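Local coordinates for mutual gliding motility protein C (MglC) (Myxococcus xanthus DK 1622, PDB 7CT3), which is a Roadblock/LC7-domain component of the polarity control system in gliding motility and interacts with its paralog MglB, at residues G100-G103 / K104-V108; S73-E77 / K78-V82. All blocks are in the same frame, centred on the assembly; numbering follows the deposited sequence.

Contact 1 (G100-G103 / K104-V108)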
ATOM      1  N   GLY A 100      -2.168   7.410 -12.857  1.00 34.47           N
ATOM      2  CA  GLY A 100      -3.307   6.504 -13.105  1.00 37.12           C
ATOM      3  C   GLY A 100      -4.363   6.600 -12.013  1.00 36.03           C
ATOM      4  O   GLY A 100      -4.223   7.450 -11.115  1.00 41.42           O
ATOM      5  N   ASN A 101      -5.386   5.748 -12.091  1.00 33.59           N
ATOM      6  CA  ASN A 101      -6.531   5.696 -11.146  1.00 33.87           C
ATOM      7  C   ASN A 101      -6.264   4.608 -10.099  1.00 30.15           C
ATOM      8  O   ASN A 101      -6.676   3.453 -10.312  1.00 29.63           O
ATOM      9  CB  ASN A 101      -7.850   5.475 -11.890  1.00 37.01           C
ATOM     10  CG  ASN A 101      -9.058   5.732 -11.017  1.00 39.70           C
ATOM     11  OD1 ASN A 101      -8.986   5.612  -9.798  1.00 41.08           O
ATOM     12  ND2 ASN A 101     -10.173   6.085 -11.633  1.00 46.90           N
ATOM     13  N   PHE A 102      -5.612   4.973  -8.995  1.00 29.64           N
ATOM     14  CA  PHE A 102      -5.201   4.035  -7.918  1.00 29.87           C
ATOM     15  C   PHE A 102      -6.449   3.434  -7.256  1.00 27.73           C
ATOM     16  O   PHE A 102      -6.461   2.221  -6.996  1.00 27.21           O
ATOM     17  CB  PHE A 102      -4.276   4.739  -6.923  1.00 29.24           C
ATOM     18  CG  PHE A 102      -3.625   3.831  -5.910  1.00 30.15           C
ATOM     19  CD1 PHE A 102      -2.945   2.690  -6.302  1.00 31.46           C
ATOM     20  CD2 PHE A 102      -3.666   4.134  -4.560  1.00 32.62           C
ATOM     21  CE1 PHE A 102      -2.333   1.868  -5.365  1.00 30.72           C
ATOM     22  CE2 PHE A 102      -3.051   3.316  -3.626  1.00 33.53           C
ATOM     23  CZ  PHE A 102      -2.386   2.183  -4.030  1.00 30.53           C
ATOM     24  N   GLY A 103      -7.471   4.255  -7.002  1.00 29.07           N
ATOM     25  CA  GLY A 103      -8.751   3.806  -6.420  1.00 30.42           C
ATOM     26  C   GLY A 103      -9.402   2.721  -7.263  1.00 28.33           C
ATOM     27  O   GLY A 103      -9.829   1.700  -6.704  1.00 27.40           O
ATOM     28  N   LYS A 104      -9.471   2.925  -8.575  1.00 30.33           N
ATOM     29  CA  LYS A 104     -10.055   1.936  -9.516  1.00 32.35           C
ATOM     30  C   LYS A 104      -9.174   0.679  -9.510  1.00 28.37           C
ATOM     31  O   LYS A 104      -9.730  -0.426  -9.464  1.00 28.49           O
ATOM     32  CB  LYS A 104     -10.206   2.560 -10.907  1.00 35.62           C
ATOM     33  CG  LYS A 104     -10.915   1.692 -11.937  1.00 40.06           C
ATOM     34  CD  LYS A 104     -12.386   1.489 -11.652  1.00 43.81           C
ATOM     35  CE  LYS A 104     -13.070   0.580 -12.652  1.00 46.56           C
ATOM     36  NZ  LYS A 104     -12.880   1.050 -14.045  1.00 51.54           N
ATOM     37  N   GLY A 105      -7.848   0.843  -9.526  1.00 28.08           N
ATOM     38  CA  GLY A 105      -6.895  -0.281  -9.445  1.00 28.08           C
ATOM     39  C   GLY A 105      -7.205  -1.189  -8.265  1.00 25.37           C
ATOM     40  O   GLY A 105      -7.325  -2.411  -8.462  1.00 25.25           O
ATOM     41  N   ARG A 106      -7.342  -0.608  -7.072  1.00 26.09           N
ATOM     42  CA  ARG A 106      -7.606  -1.351  -5.810  1.00 26.41           C
ATOM     43  C   ARG A 106      -8.936  -2.104  -5.942  1.00 27.07           C
ATOM     44  O   ARG A 106      -8.983  -3.307  -5.607  1.00 25.16           O
ATOM     45  CB  ARG A 106      -7.601  -0.385  -4.623  1.00 26.83           C
ATOM     46  CG  ARG A 106      -6.235   0.214  -4.321  1.00 29.26           C
ATOM     47  CD  ARG A 106      -6.244   1.147  -3.122  1.00 32.76           C
ATOM     48  NE  ARG A 106      -6.735   0.469  -1.929  1.00 33.12           N
ATOM     49  CZ  ARG A 106      -7.853   0.763  -1.271  1.00 36.51           C
ATOM     50  NH1 ARG A 106      -8.625   1.771  -1.648  1.00 42.89           N
ATOM     51  NH2 ARG A 106      -8.193   0.046  -0.213  1.00 39.78           N
ATOM     52  N   TYR A 107      -9.969  -1.428  -6.451  1.00 26.52           N
ATOM     53  CA  TYR A 107     -11.330  -1.996  -6.626  1.00 27.70           C
ATOM     54  C   TYR A 107     -11.275  -3.166  -7.618  1.00 25.61           C
ATOM     55  O   TYR A 107     -11.755  -4.265  -7.297  1.00 25.19           O
ATOM     56  CB  TYR A 107     -12.309  -0.902  -7.059  1.00 30.74           C
ATOM     57  CG  TYR A 107     -13.615  -1.431  -7.586  1.00 34.00           C
ATOM     58  CD1 TYR A 107     -14.614  -1.863  -6.729  1.00 36.61           C
ATOM     59  CD2 TYR A 107     -13.835  -1.531  -8.949  1.00 34.54           C
ATOM     60  CE1 TYR A 107     -15.810  -2.367  -7.214  1.00 39.66           C
ATOM     61  CE2 TYR A 107     -15.021  -2.037  -9.449  1.00 38.24           C
ATOM     62  CZ  TYR A 107     -16.015  -2.449  -8.580  1.00 39.93           C
ATOM     63  OH  TYR A 107     -17.188  -2.940  -9.072  1.00 44.08           O
ATOM     64  N   VAL A 108     -10.694  -2.947  -8.797  1.00 27.09           N
ATOM     65  CA  VAL A 108     -10.668  -3.979  -9.875  1.00 26.91           C
ATOM     66  C   VAL A 108      -9.853  -5.193  -9.398  1.00 25.36           C
ATOM     67  O   VAL A 108     -10.289  -6.327  -9.654  1.00 27.43           O
ATOM     68  CB  VAL A 108     -10.146  -3.406 -11.204  1.00 26.86           C
ATOM     69  CG1 VAL A 108      -9.911  -4.505 -12.225  1.00 28.26           C
ATOM     70  CG2 VAL A 108     -11.099  -2.358 -11.763  1.00 29.01           C
TER
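Asn101 folds back over Lys104 at the start of the helix 102-117, where it occupies the N-cap position. Its OD1 accepts the amide of Lys104, with N to OD1 at 3.0 Å and a fairly straight N-H (163°), although the donor lies above the carbonyl plane of the side chain rather than on a lone pair. Behind this bond the regular helical pattern begins: Gly105 N donates to Asn101 O at 3.0 Å, Arg106 N to Phe102 O and Tyr107 N to Gly103 O.

The nonpolar contacts are two. Lys104 CB lies over a face of the Asn101 amide, 3.4 Å from CG of Asn101. One residue on from the cap, Phe102 offers a face of its ring to Arg106 CD, a CH-pi contact 4.2 Å from the ring centroid. The Arg106 chain bends at chi3 (57°), so that NE reaches a salt bridge with Glu71, while the guanidinium plane stands 45° from the ring.

A polar cap thus supplies an acceptor for a first-turn amide, whereas the aliphatic part of Arg106 covers an aromatic ring and its charge, probably balanced by Glu71, stays beyond it.

Contact 2 (S73-E77 / K78-V82)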
ATOM      1  N   SER A  73       0.522  -2.436  -0.848  1.00 22.11           N
ATOM      2  CA  SER A  73       1.040  -1.514  -1.892  1.00 23.40           C
ATOM      3  C   SER A  73       2.472  -1.111  -1.548  1.00 22.77           C
ATOM      4  O   SER A  73       2.735  -0.756  -0.382  1.00 24.22           O
ATOM      5  CB  SER A  73       0.163  -0.298  -2.036  1.00 25.64           C
ATOM      6  OG  SER A  73      -1.113  -0.664  -2.527  1.00 31.18           O
ATOM      7  N   VAL A  74       3.365  -1.177  -2.532  1.00 22.39           N
ATOM      8  CA  VAL A  74       4.740  -0.617  -2.437  1.00 24.11           C
ATOM      9  C   VAL A  74       4.887   0.358  -3.602  1.00 24.05           C
ATOM     10  O   VAL A  74       4.838  -0.099  -4.767  1.00 26.42           O
ATOM     11  CB  VAL A  74       5.804  -1.727  -2.443  1.00 25.97           C
ATOM     12  CG1 VAL A  74       7.212  -1.161  -2.428  1.00 26.54           C
ATOM     13  CG2 VAL A  74       5.610  -2.690  -1.279  1.00 28.64           C
ATOM     14  N   ASN A  75       4.999   1.650  -3.292  1.00 23.79           N
ATOM     15  CA  ASN A  75       4.862   2.747  -4.280  1.00 25.05           C
ATOM     16  C   ASN A  75       6.171   3.532  -4.373  1.00 25.31           C
ATOM     17  O   ASN A  75       6.862   3.692  -3.351  1.00 24.23           O
ATOM     18  CB  ASN A  75       3.697   3.674  -3.930  1.00 24.51           C
ATOM     19  CG  ASN A  75       2.363   2.960  -3.890  1.00 25.67           C
ATOM     20  OD1 ASN A  75       2.197   1.899  -4.491  1.00 25.86           O
ATOM     21  ND2 ASN A  75       1.403   3.539  -3.186  1.00 26.56           N
ATOM     22  N   SER A  76       6.483   3.998  -5.578  1.00 26.70           N
ATOM     23  CA  SER A  76       7.577   4.952  -5.869  1.00 28.73           C
ATOM     24  C   SER A  76       6.947   6.283  -6.290  1.00 31.12           C
ATOM     25  O   SER A  76       5.700   6.382  -6.272  1.00 29.47           O
ATOM     26  CB  SER A  76       8.484   4.398  -6.929  1.00 29.90           C
ATOM     27  OG  SER A  76       7.785   4.256  -8.157  1.00 29.54           O
ATOM     28  N   GLU A  77       7.772   7.259  -6.660  1.00 34.17           N
ATOM     29  CA  GLU A  77       7.309   8.557  -7.212  1.00 37.49           C
ATOM     30  C   GLU A  77       6.469   8.304  -8.474  1.00 33.93           C
ATOM     31  O   GLU A  77       5.439   8.971  -8.624  1.00 33.24           O
ATOM     32  CB  GLU A  77       8.504   9.475  -7.485  1.00 44.06           C
ATOM     33  CG  GLU A  77       9.167   9.979  -6.214  1.00 52.64           C
ATOM     34  CD  GLU A  77      10.368  10.890  -6.413  1.00 62.10           C
ATOM     35  OE1 GLU A  77      10.602  11.328  -7.562  1.00 71.88           O
ATOM     36  OE2 GLU A  77      11.071  11.160  -5.414  1.00 73.07           O
ATOM     37  N   LYS A  78       6.866   7.354  -9.327  1.00 33.11           N
ATOM     38  CA  LYS A  78       6.286   7.181 -10.690  1.00 33.93           C
ATOM     39  C   LYS A  78       5.362   5.957 -10.780  1.00 30.70           C
ATOM     40  O   LYS A  78       4.573   5.899 -11.741  1.00 31.02           O
ATOM     41  CB  LYS A  78       7.404   7.064 -11.729  1.00 37.23           C
ATOM     42  CG  LYS A  78       8.298   8.288 -11.852  1.00 40.48           C
ATOM     43  CD  LYS A  78       9.307   8.178 -12.979  1.00 45.81           C
ATOM     44  CE  LYS A  78      10.304   9.318 -12.996  1.00 50.19           C
ATOM     45  NZ  LYS A  78      11.442   9.031 -13.899  1.00 54.57           N
ATOM     46  N   VAL A  79       5.443   5.007  -9.848  1.00 27.55           N
ATOM     47  CA  VAL A  79       4.721   3.706  -9.974  1.00 28.09           C
ATOM     48  C   VAL A  79       4.009   3.393  -8.664  1.00 25.01           C
ATOM     49  O   VAL A  79       4.639   3.525  -7.600  1.00 26.43           O
ATOM     50  CB  VAL A  79       5.660   2.550 -10.360  1.00 31.76           C
ATOM     51  CG1 VAL A  79       4.907   1.232 -10.472  1.00 32.36           C
ATOM     52  CG2 VAL A  79       6.416   2.845 -11.641  1.00 34.53           C
ATOM     53  N   LEU A  80       2.748   2.980  -8.774  1.00 23.43           N
ATOM     54  CA  LEU A  80       1.930   2.464  -7.652  1.00 23.25           C
ATOM     55  C   LEU A  80       1.689   0.977  -7.897  1.00 22.64           C
ATOM     56  O   LEU A  80       1.550   0.583  -9.073  1.00 24.68           O
ATOM     57  CB  LEU A  80       0.610   3.232  -7.581  1.00 24.21           C
ATOM     58  CG  LEU A  80       0.712   4.747  -7.734  1.00 27.18           C
ATOM     59  CD1 LEU A  80      -0.669   5.378  -7.702  1.00 30.07           C
ATOM     60  CD2 LEU A  80       1.602   5.355  -6.660  1.00 27.29           C
ATOM     61  N   THR A  81       1.659   0.182  -6.832  1.00 23.04           N
ATOM     62  CA  THR A  81       1.347  -1.264  -6.910  1.00 24.04           C
ATOM     63  C   THR A  81       0.237  -1.595  -5.918  1.00 23.02           C
ATOM     64  O   THR A  81       0.101  -0.887  -4.895  1.00 25.37           O
ATOM     65  CB  THR A  81       2.584  -2.144  -6.703  1.00 25.77           C
ATOM     66  OG1 THR A  81       3.035  -1.995  -5.358  1.00 26.91           O
ATOM     67  CG2 THR A  81       3.692  -1.817  -7.682  1.00 28.24           C
ATOM     68  N   VAL A  82      -0.535  -2.619  -6.259  1.00 22.77           N
ATOM     69  CA  VAL A  82      -1.567  -3.255  -5.398  1.00 24.38           C
ATOM     70  C   VAL A  82      -1.358  -4.755  -5.528  1.00 22.97           C
ATOM     71  O   VAL A  82      -1.250  -5.252  -6.648  1.00 23.79           O
ATOM     72  CB  VAL A  82      -2.997  -2.881  -5.830  1.00 28.99           C
ATOM     73  CG1 VAL A  82      -4.008  -3.331  -4.790  1.00 33.72           C
ATOM     74  CG2 VAL A  82      -3.139  -1.403  -6.129  1.00 31.94           C
TER
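The flat amide of Asn75 is covered on one face by Leu80, whose CD2 stands above Asn75 CG at 3.7 Å. At one edge Asn75 OD1 accepts the backbone amide of Thr81 (N to OD1 3.0 Å), the donor being tilted 24° from the amide plane toward that same face; at the other, Asn75 ND2 donates to Glu71 of the second subunit. CG anti to the carbonyl carbon (chi1 -60°) turns the amide across toward Leu80 and Thr81. A leucine in its place would probably leave Thr81 N without its acceptor and Glu71 of the second subunit without its amide donor.

Side chains do most of the bonding in this beta hairpin. Ser76 N donates to Val79 O at 2.8 Å, the single bond between backbone atoms across the segments. Beside it Ser76 OG, which also bonds to Glu49, accepts Val79 N at 3.0 Å through a bent N-H (136°). Farther along, Ser73 OG donates to Thr81 O at 2.7 Å, in the carbonyl plane, and Thr81 OG1 donates to Val74 O, also at 2.7 Å. Glu77 and Lys78 lie at the bend between the strands.

Strand 79-87 pairs antiparallel with strand 90-97 on its other side through backbone bonds, and Ser73, Val74 and Asn75 pair antiparallel with a strand of the second subunit, extending the sheet through the dimer. Val74 and Thr81 pack on Leu57 of helix 44-61, whereas Ser73, Leu80 and Val82 meet helix 102-117.

How the contacts relate
From the N terminus, contact 2 comes first: it closes the tight turn joining strand 71-75 to strand 79-87. The chain then passes through strand 90-97 before contact 1 opens helix 102-117 with a cap. The two are therefore in series, neither enclosing nor crossing the other, and each closes only a few residues. In space their centres lie about 12 Å apart and Phe102 joins them, its CE1 reaching Val82 CG2 at 3.5 Å and its CB reaching Leu80 CD1 at 3.7 Å. The start of the last helix is thereby set against the hairpin, and both contacts also touch the second subunit, whose Arg106 packs on Phe102 and Leu80 of this chain.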